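Local atomic coordinates of oxaloacetate acetyl hydrolase (Cryphonectria parasitica, PDB entry 3LYE), a protein that belongs to a family of TIM-barrel enzymes, assembles from four copies of one chain and carries bound calcium ions in this structure. Residues A[76-81]-A[91-96]; A[110-115]-A[161-166]. One frame throughout, in Å; residues are numbered along the deposited sequence.

Interaction 1. Residues A[76-81]-A[91-96]; sequences DNADMI and LIADMD. With CA (calcium ion), chain B.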
loop_
_atom_site.group_PDB
_atom_site.type_symbol
_atom_site.label_atom_id
_atom_site.label_comp_id
_atom_site.label_asym_id
_atom_site.label_seq_id
_atom_site.Cartn_x
_atom_site.Cartn_y
_atom_site.Cartn_z
ATOM N N ASP A 76 -3.214 7.021 -3.343
ATOM C CA ASP A 76 -3.231 6.862 -1.898
ATOM C C ASP A 76 -3.169 8.185 -1.175
ATOM O O ASP A 76 -3.874 8.395 -0.186
ATOM C CB ASP A 76 -2.098 5.956 -1.438
ATOM C CG ASP A 76 -2.425 4.482 -1.647
ATOM O OD1 ASP A 76 -1.582 3.647 -1.271
ATOM O OD2 ASP A 76 -3.517 4.174 -2.185
ATOM N N ASN A 77 -2.324 9.105 -1.631
ATOM C CA ASN A 77 -2.229 10.390 -0.955
ATOM C C ASN A 77 -3.496 11.205 -1.159
ATOM O O ASN A 77 -3.960 11.861 -0.239
ATOM C CB ASN A 77 -0.987 11.136 -1.429
ATOM C CG ASN A 77 -0.392 12.044 -0.374
ATOM O OD1 ASN A 77 -0.413 11.737 0.815
ATOM N ND2 ASN A 77 0.186 13.134 -0.812
ATOM N N ALA A 78 -4.064 11.166 -2.349
ATOM C CA ALA A 78 -5.270 11.927 -2.622
ATOM C C ALA A 78 -6.468 11.385 -1.868
ATOM O O ALA A 78 -7.274 12.138 -1.389
ATOM C CB ALA A 78 -5.540 11.981 -4.131
ATOM N N ASP A 79 -6.580 10.077 -1.776
ATOM C CA ASP A 79 -7.672 9.415 -1.068
ATOM C C ASP A 79 -7.590 9.837 0.417
ATOM O O ASP A 79 -8.580 10.163 1.067
ATOM C CB ASP A 79 -7.493 7.913 -1.257
ATOM C CG ASP A 79 -8.433 7.122 -0.463
ATOM O OD1 ASP A 79 -8.081 6.656 0.639
ATOM O OD2 ASP A 79 -9.542 6.984 -0.905
ATOM N N MET A 80 -6.376 9.848 0.949
ATOM C CA MET A 80 -6.189 10.253 2.317
ATOM C C MET A 80 -6.595 11.721 2.520
ATOM O O MET A 80 -7.388 12.051 3.409
ATOM C CB MET A 80 -4.727 10.028 2.758
ATOM C CG MET A 80 -4.444 10.400 4.203
ATOM S SD MET A 80 -3.973 12.159 4.459
ATOM C CE MET A 80 -2.386 12.237 3.610
ATOM N N ILE A 81 -6.073 12.603 1.685
ATOM C CA ILE A 81 -6.347 14.018 1.871
ATOM C C ILE A 81 -7.780 14.424 1.650
ATOM O O ILE A 81 -8.346 15.169 2.447
ATOM C CB ILE A 81 -5.404 14.859 0.959
ATOM C CG1 ILE A 81 -3.951 14.735 1.420
ATOM C CG2 ILE A 81 -5.846 16.328 0.925
ATOM C CD1 ILE A 81 -2.943 15.175 0.399
ATOM N N LEU A 91 -10.851 18.669 -3.252
ATOM C CA LEU A 91 -9.473 18.477 -3.564
ATOM C C LEU A 91 -9.203 18.333 -5.082
ATOM O O LEU A 91 -9.845 17.514 -5.744
ATOM C CB LEU A 91 -8.947 17.148 -2.928
ATOM C CG LEU A 91 -7.445 16.891 -3.170
ATOM C CD1 LEU A 91 -6.546 17.943 -2.522
ATOM C CD2 LEU A 91 -7.075 15.466 -2.736
ATOM N N ILE A 92 -8.340 19.202 -5.613
ATOM C CA ILE A 92 -7.879 19.094 -6.984
ATOM C C ILE A 92 -6.519 18.376 -6.831
ATOM O O ILE A 92 -5.707 18.807 -5.990
ATOM C CB ILE A 92 -7.666 20.427 -7.675
ATOM C CG1 ILE A 92 -9.018 21.110 -7.862
ATOM C CG2 ILE A 92 -6.964 20.216 -9.033
ATOM C CD1 ILE A 92 -8.922 22.527 -8.378
ATOM N N ALA A 93 -6.252 17.321 -7.606
ATOM C CA ALA A 93 -4.999 16.612 -7.525
ATOM C C ALA A 93 -4.304 16.508 -8.858
ATOM O O ALA A 93 -4.937 16.420 -9.899
ATOM C CB ALA A 93 -5.218 15.204 -7.004
ATOM N N ASP A 94 -2.981 16.584 -8.815
ATOM C CA ASP A 94 -2.192 16.376 -10.003
ATOM C C ASP A 94 -2.411 14.924 -10.447
ATOM O O ASP A 94 -2.489 14.036 -9.579
ATOM C CB ASP A 94 -0.712 16.520 -9.580
ATOM C CG ASP A 94 0.292 16.473 -10.713
ATOM O OD1 ASP A 94 -0.089 16.250 -11.883
ATOM O OD2 ASP A 94 1.499 16.688 -10.392
ATOM N N MET A 95 -2.624 14.688 -11.743
ATOM C CA MET A 95 -2.713 13.331 -12.260
ATOM C C MET A 95 -1.632 13.120 -13.347
ATOM O O MET A 95 -1.667 12.165 -14.111
ATOM C CB MET A 95 -4.092 12.842 -12.684
ATOM C CG MET A 95 -4.667 13.514 -13.900
ATOM S SD MET A 95 -6.193 12.732 -14.500
ATOM C CE MET A 95 -5.499 11.309 -15.319
ATOM N N ASP A 96 -0.682 14.058 -13.415
ATOM C CA ASP A 96 0.430 13.948 -14.340
ATOM C C ASP A 96 -0.057 13.613 -15.766
ATOM O O ASP A 96 -0.856 14.383 -16.301
ATOM C CB ASP A 96 1.436 12.949 -13.758
ATOM C CG ASP A 96 2.024 13.432 -12.473
ATOM O OD1 ASP A 96 2.842 14.339 -12.544
ATOM O OD2 ASP A 96 1.631 12.954 -11.399
HETATM CA CA CA B . 3.471 16.549 -11.917
HETATM O O HOH W 1 1.802 17.570 -13.253
HETATM O O HOH W 2 4.387 16.396 -14.200
HETATM O O HOH W 3 4.527 15.457 -10.158
HETATM O O HOH W 4 5.866 17.328 -12.167
HETATM O O HOH W 5 3.274 18.333 -11.051
#

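Interaction 2. Residues A[110-115]-A[161-166]; sequences EHYIRS and SDFVLI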
loop_
_atom_site.group_PDB
_atom_site.type_symbol
_atom_site.label_atom_id
_atom_site.label_comp_id
_atom_site.label_asym_id
_atom_site.label_seq_id
_atom_site.Cartn_x
_atom_site.Cartn_y
_atom_site.Cartn_z
ATOM N N GLU A 110 -10.873 6.992 -12.798
ATOM C CA GLU A 110 -11.843 6.209 -12.055
ATOM C C GLU A 110 -11.448 6.140 -10.588
ATOM O O GLU A 110 -12.298 6.279 -9.716
ATOM C CB GLU A 110 -11.885 4.838 -12.679
ATOM C CG GLU A 110 -12.730 3.818 -11.977
ATOM C CD GLU A 110 -12.651 2.489 -12.695
ATOM O OE1 GLU A 110 -11.545 2.151 -13.217
ATOM O OE2 GLU A 110 -13.675 1.799 -12.740
ATOM N N HIS A 111 -10.178 5.852 -10.303
ATOM C CA HIS A 111 -9.703 5.748 -8.924
ATOM C C HIS A 111 -9.814 7.083 -8.172
ATOM O O HIS A 111 -10.206 7.126 -7.014
ATOM C CB HIS A 111 -8.290 5.182 -8.888
ATOM C CG HIS A 111 -8.247 3.711 -9.146
ATOM N ND1 HIS A 111 -7.520 2.841 -8.375
ATOM C CD2 HIS A 111 -8.860 2.951 -10.082
ATOM C CE1 HIS A 111 -7.698 1.607 -8.807
ATOM N NE2 HIS A 111 -8.533 1.640 -9.823
ATOM N N TYR A 112 -9.489 8.168 -8.856
ATOM C CA TYR A 112 -9.595 9.491 -8.252
ATOM C C TYR A 112 -11.076 9.749 -7.935
ATOM O O TYR A 112 -11.426 10.218 -6.843
ATOM C CB TYR A 112 -9.027 10.585 -9.149
ATOM C CG TYR A 112 -7.534 10.817 -9.049
ATOM C CD1 TYR A 112 -6.646 9.791 -8.686
ATOM C CD2 TYR A 112 -7.017 12.049 -9.368
ATOM C CE1 TYR A 112 -5.286 10.029 -8.639
ATOM C CE2 TYR A 112 -5.674 12.291 -9.323
ATOM C CZ TYR A 112 -4.806 11.274 -8.942
ATOM O OH TYR A 112 -3.444 11.523 -8.912
ATOM N N ILE A 113 -11.950 9.476 -8.888
ATOM C CA ILE A 113 -13.373 9.689 -8.663
ATOM C C ILE A 113 -13.888 8.890 -7.460
ATOM O O ILE A 113 -14.591 9.429 -6.597
ATOM C CB ILE A 113 -14.179 9.362 -9.942
ATOM C CG1 ILE A 113 -13.997 10.509 -10.953
ATOM C CG2 ILE A 113 -15.675 9.156 -9.685
ATOM C CD1 ILE A 113 -14.510 10.196 -12.335
ATOM N N ARG A 114 -13.560 7.603 -7.434
ATOM C CA ARG A 114 -13.948 6.693 -6.351
ATOM C C ARG A 114 -13.448 7.174 -5.000
ATOM O O ARG A 114 -14.098 6.954 -3.971
ATOM C CB ARG A 114 -13.340 5.270 -6.584
ATOM C CG ARG A 114 -14.097 4.507 -7.593
ATOM C CD ARG A 114 -13.387 3.280 -8.122
ATOM N NE ARG A 114 -12.697 2.510 -7.122
ATOM C CZ ARG A 114 -11.823 1.559 -7.388
ATOM N NH1 ARG A 114 -11.211 0.954 -6.374
ATOM N NH2 ARG A 114 -11.586 1.201 -8.644
ATOM N N SER A 115 -12.270 7.784 -5.023
ATOM C CA SER A 115 -11.625 8.290 -3.816
ATOM C C SER A 115 -12.089 9.673 -3.384
ATOM O O SER A 115 -11.500 10.276 -2.503
ATOM C CB SER A 115 -10.107 8.297 -3.982
ATOM O OG SER A 115 -9.572 6.983 -3.966
ATOM N N SER A 161 -20.064 11.319 -13.077
ATOM C CA SER A 161 -19.419 12.173 -12.105
ATOM C C SER A 161 -19.274 13.627 -12.514
ATOM O O SER A 161 -19.153 13.930 -13.689
ATOM C CB SER A 161 -18.016 11.601 -11.868
ATOM O OG SER A 161 -17.192 12.426 -11.078
ATOM N N ASP A 162 -19.282 14.505 -11.522
ATOM C CA ASP A 162 -19.110 15.929 -11.712
ATOM C C ASP A 162 -17.619 16.309 -11.719
ATOM O O ASP A 162 -17.292 17.476 -11.793
ATOM C CB ASP A 162 -19.787 16.708 -10.600
ATOM C CG ASP A 162 -21.254 16.939 -10.851
ATOM O OD1 ASP A 162 -21.916 17.373 -9.918
ATOM O OD2 ASP A 162 -21.738 16.719 -11.965
ATOM N N PHE A 163 -16.746 15.302 -11.663
ATOM C CA PHE A 163 -15.276 15.488 -11.657
ATOM C C PHE A 163 -14.864 16.596 -12.632
ATOM O O PHE A 163 -15.245 16.564 -13.792
ATOM C CB PHE A 163 -14.621 14.161 -12.056
ATOM C CG PHE A 163 -13.132 14.074 -11.811
ATOM C CD1 PHE A 163 -12.249 14.114 -12.883
ATOM C CD2 PHE A 163 -12.627 13.874 -10.548
ATOM C CE1 PHE A 163 -10.897 13.975 -12.694
ATOM C CE2 PHE A 163 -11.272 13.707 -10.375
ATOM C CZ PHE A 163 -10.433 13.740 -11.441
ATOM N N VAL A 164 -13.973 17.471 -12.166
ATOM C CA VAL A 164 -13.501 18.581 -12.984
ATOM C C VAL A 164 -12.151 18.229 -13.595
ATOM O O VAL A 164 -11.135 18.128 -12.879
ATOM C CB VAL A 164 -13.406 19.837 -12.120
ATOM C CG1 VAL A 164 -12.784 21.004 -12.886
ATOM C CG2 VAL A 164 -14.787 20.188 -11.583
ATOM N N LEU A 165 -12.150 18.021 -14.910
ATOM C CA LEU A 165 -10.950 17.676 -15.611
ATOM C C LEU A 165 -10.283 18.923 -16.145
ATOM O O LEU A 165 -10.884 19.677 -16.919
ATOM C CB LEU A 165 -11.249 16.703 -16.761
ATOM C CG LEU A 165 -9.957 16.273 -17.507
ATOM C CD1 LEU A 165 -9.082 15.330 -16.631
ATOM C CD2 LEU A 165 -10.318 15.628 -18.817
ATOM N N ILE A 166 -9.050 19.148 -15.719
ATOM C CA ILE A 166 -8.249 20.273 -16.132
ATOM C C ILE A 166 -7.230 19.793 -17.126
ATOM O O ILE A 166 -6.426 18.893 -16.853
ATOM C CB ILE A 166 -7.523 20.910 -14.921
ATOM C CG1 ILE A 166 -8.523 21.412 -13.882
ATOM C CG2 ILE A 166 -6.545 22.021 -15.380
ATOM C CD1 ILE A 166 -8.103 21.076 -12.427
#

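Interaction 1. Residues A[76-81]-A[91-96]
Leu91 rests one methyl on a backbone carbonyl: its CD2 comes within 3.6 Å of Ala78 O, on the side of helix 76-81 that faces strand 91-94. With CG anti to the backbone N (chi1 -178°), the branched end of Leu91 reaches across to the helix, where CD2 also nears the Ala78 methyl. The other branch, CD1, meets Ile81 CG2 at 3.9 Å, the two side chains crossing at about a right angle. Two residues on, the small Ala93 faces Ala78, CB to CB at 4.3 Å. No hydrogen bond joins the segments; the buried seam is made of methyl groups, apart from Ala78 O. Helix and strand run antiparallel (170°), their axes 9.6 Å apart, and Met51 of the neighbouring strand 49-51 closes on Ala78 and Ile81. At the C-terminal end of the strand the character changes. Asp94 OD2 binds a calcium ion at 2.5 Å and Asp96 OD1 binds it at 2.4 Å, five waters completing its modelled shell. The second oxygen of Asp94, OD1, accepts the backbone N of Asp96 at 2.7 Å from above the carboxylate plane, an Asx turn that ties the two ligands together, while Tyr99 OH is hydrogen-bonded to Asp96 OD2. Asp79, on the far side of the helix, forms salt bridges with Arg75 and Arg114 of a third subunit. An outer helix packed on a parallel strand, with metal-binding carboxylates at the strand's C-terminal end, is characteristic of a TIM barrel and its metal site.

Interaction 2. Residues A[110-115]-A[161-166]
Phe163 carries CG anti to its backbone N (chi1 -167°), which extends its ring toward helix 110-114, and Ile113 holds CG1 anti to its own carbonyl carbon (chi1 -75°), bringing CG1 and CD1 round to meet Phe163 and Ser161. Ile113 CG1 approaches Phe163 CD2 at 3.7 Å, obliquely to the ring. Farther round the same ring, Phe163 CE2 lies 4.0 Å from Tyr112 CB, and Phe163 CZ comes up at the edge of the Tyr112 ring, near its plane. Phe163 thus fits against two consecutive helix residues. Ser161 meets Ile113 beside Phe163, its OG 3.7 Å from Ile113 CD1 and its CB touching both the CG2 and CD1 methyls. That hydroxyl is engaged at home: OG accepts the backbone N of Phe163 at 3.0 Å with an N-H...O angle of 157°, an ST turn that shapes the chain just ahead of strand 164-166. Lys156 of helix 142-158 also packs on Ile113. No hydrogen bond crosses between the segments, so hydrocarbon contact carries the join, while the one polar atom in it, Ser161 OG, serves the turn that presents Phe163 to the helix.

In the fold
Interactions 1 and 2 sit on one parallel sheet, their centres about 10 Å apart, and the chain runs from strand 91-94 of the first into helix 102-114 of the second. Tyr112 is the bridge: its OH lies 2.8 Å from Asp94 O, a probable hydrogen bond, and its CE2 packs 3.8 Å from Ala93 CB. Its side chain is about 9 Å from the calcium ion, so interaction 2 borders the metal-binding strand end without supplying a ligand. Ser115 OG, just past the end of helix 102-114, lies 3.1 Å from Asp79 OD2 on helix 71-82, a probable hydrogen bond. Between the strands, Ile92 CG2 meets Ile166 CD1 at 3.7 Å, past the intervening strand 119-122.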